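Local coordinates for protein HTH-type transcriptional regulator yiaJ (Escherichia coli, PDB 1YSQ) that represses transcription of the yiaKLMNOPQRS operon, which may serve the use of 2,3-diketo-L-gulonate, and is seen here as its C-terminal IclR-type domain, at residues D122-E125 and V130-I133. Numbering follows the deposited sequence.
Sequences DREE and VSCI
With CG of D122 turned anti to the backbone nitrogen (chi1 165°) and SG of C132 anti to the carbonyl carbon (chi1 -50°), the two side chains lie alongside each other on one face of the sheet. These torsions bring SG of C132 beside the carboxylate, 3.9 Å from OD2 of D122. Nearer the backbone the two CB atoms touch at 3.8 Å.

The backbones of this pair are joined by two hydrogen bonds. N of C132 reaches O of D122 at 3.0 Å. N of D122 reaches O of C132 at 2.9 Å. This is an antiparallel hydrogen-bonded pair in the beta hairpin of strands 120-123 and 130-137. The hairpin ends the antiparallel sheet of the GAF-related IclR C-terminal domain, and strand 120-123 is outermost within the chain.

Past D122 the chain turns. OD1 of D122 accepts from N of E125 at 2.7 Å, nearly along the C-O direction, which makes an Asx motif. A water bridges OD2 of D122 and O of V130, so the carboxylate links the turn to strand 130-137 through one water; N126 is a further partner of OD2. Were D122 an alanine, N of E125 would probably lose its acceptor, and the water bridge to V130 would probably be broken. CG of E124 passes 3.7 Å from O of V130 and 4.0 Å from OG of S131. The polar ends go elsewhere: OE2 of E124 to the backbone N of G129, OG of S131 to T154.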
loop_
_atom_site.group_PDB
_atom_site.type_symbol
_atom_site.label_atom_id
_atom_site.label_comp_id
_atom_site.label_asym_id
_atom_site.label_seq_id
_atom_site.Cartn_x
_atom_site.Cartn_y
_atom_site.Cartn_z
ATOM N N ASP A 122 2.464 6.930 2.204
ATOM C CA ASP A 122 3.549 7.465 1.422
ATOM C C ASP A 122 3.387 8.974 1.547
ATOM O O ASP A 122 2.450 9.549 0.998
ATOM C CB ASP A 122 3.452 7.001 -0.033
ATOM C CG ASP A 122 4.351 7.810 -0.966
ATOM O OD1 ASP A 122 5.218 8.580 -0.465
ATOM O OD2 ASP A 122 4.235 7.749 -2.210
ATOM N N ARG A 123 4.284 9.594 2.308
ATOM C CA ARG A 123 4.234 11.031 2.569
ATOM C C ARG A 123 5.190 11.719 1.610
ATOM O O ARG A 123 6.288 12.167 2.003
ATOM C CB ARG A 123 4.604 11.337 4.035
ATOM C CG ARG A 123 3.601 10.794 5.043
ATOM C CD ARG A 123 3.991 10.992 6.531
ATOM N NE ARG A 123 3.061 10.256 7.391
ATOM C CZ ARG A 123 3.221 8.983 7.771
ATOM N NH1 ARG A 123 4.293 8.293 7.401
ATOM N NH2 ARG A 123 2.305 8.394 8.532
ATOM N N GLU A 124 4.771 11.789 0.344
ATOM C CA GLU A 124 5.601 12.371 -0.730
ATOM C C GLU A 124 7.030 11.798 -0.774
ATOM O O GLU A 124 8.020 12.541 -0.938
ATOM C CB GLU A 124 5.637 13.899 -0.599
ATOM C CG GLU A 124 4.262 14.553 -0.554
ATOM C CD GLU A 124 4.378 16.059 -0.377
ATOM O OE1 GLU A 124 4.352 16.520 0.776
ATOM O OE2 GLU A 124 4.532 16.765 -1.391
ATOM N N GLU A 125 7.128 10.478 -0.617
ATOM C CA GLU A 125 8.411 9.774 -0.640
ATOM C C GLU A 125 8.814 9.310 -2.042
ATOM O O GLU A 125 9.957 8.912 -2.258
ATOM C CB GLU A 125 8.380 8.570 0.314
ATOM C CG GLU A 125 8.197 8.971 1.772
ATOM C CD GLU A 125 7.565 7.867 2.609
ATOM O OE1 GLU A 125 8.008 6.701 2.493
ATOM O OE2 GLU A 125 6.610 8.175 3.350
ATOM N N VAL A 130 2.338 13.891 -4.357
ATOM C CA VAL A 130 1.649 12.610 -4.422
ATOM C C VAL A 130 1.791 11.931 -3.058
ATOM O O VAL A 130 2.914 11.784 -2.549
ATOM C CB VAL A 130 2.242 11.687 -5.521
ATOM C CG1 VAL A 130 1.542 10.309 -5.545
ATOM C CG2 VAL A 130 2.194 12.374 -6.904
ATOM N N SER A 131 0.650 11.549 -2.482
ATOM C CA SER A 131 0.582 10.834 -1.200
ATOM C C SER A 131 -0.214 9.544 -1.348
ATOM O O SER A 131 -1.018 9.422 -2.277
ATOM C CB SER A 131 -0.088 11.719 -0.156
ATOM O OG SER A 131 0.690 12.885 0.054
ATOM N N CYS A 132 -0.001 8.577 -0.450
ATOM C CA CYS A 132 -0.832 7.373 -0.440
ATOM C C CYS A 132 -1.150 6.955 0.986
ATOM O O CYS A 132 -0.411 7.304 1.920
ATOM C CB CYS A 132 -0.123 6.210 -1.160
ATOM S SG CYS A 132 0.499 6.716 -2.781
ATOM N N ILE A 133 -2.253 6.218 1.145
ATOM C CA ILE A 133 -2.590 5.583 2.443
ATOM C C ILE A 133 -2.763 4.102 2.144
ATOM O O ILE A 133 -3.437 3.755 1.177
ATOM C CB ILE A 133 -3.915 6.133 3.023
ATOM C CG1 ILE A 133 -3.934 7.660 3.028
ATOM C CG2 ILE A 133 -4.150 5.607 4.472
ATOM C CD1 ILE A 133 -5.354 8.235 3.100
HETATM O O HOH W 1 5.097 10.147 -3.369
#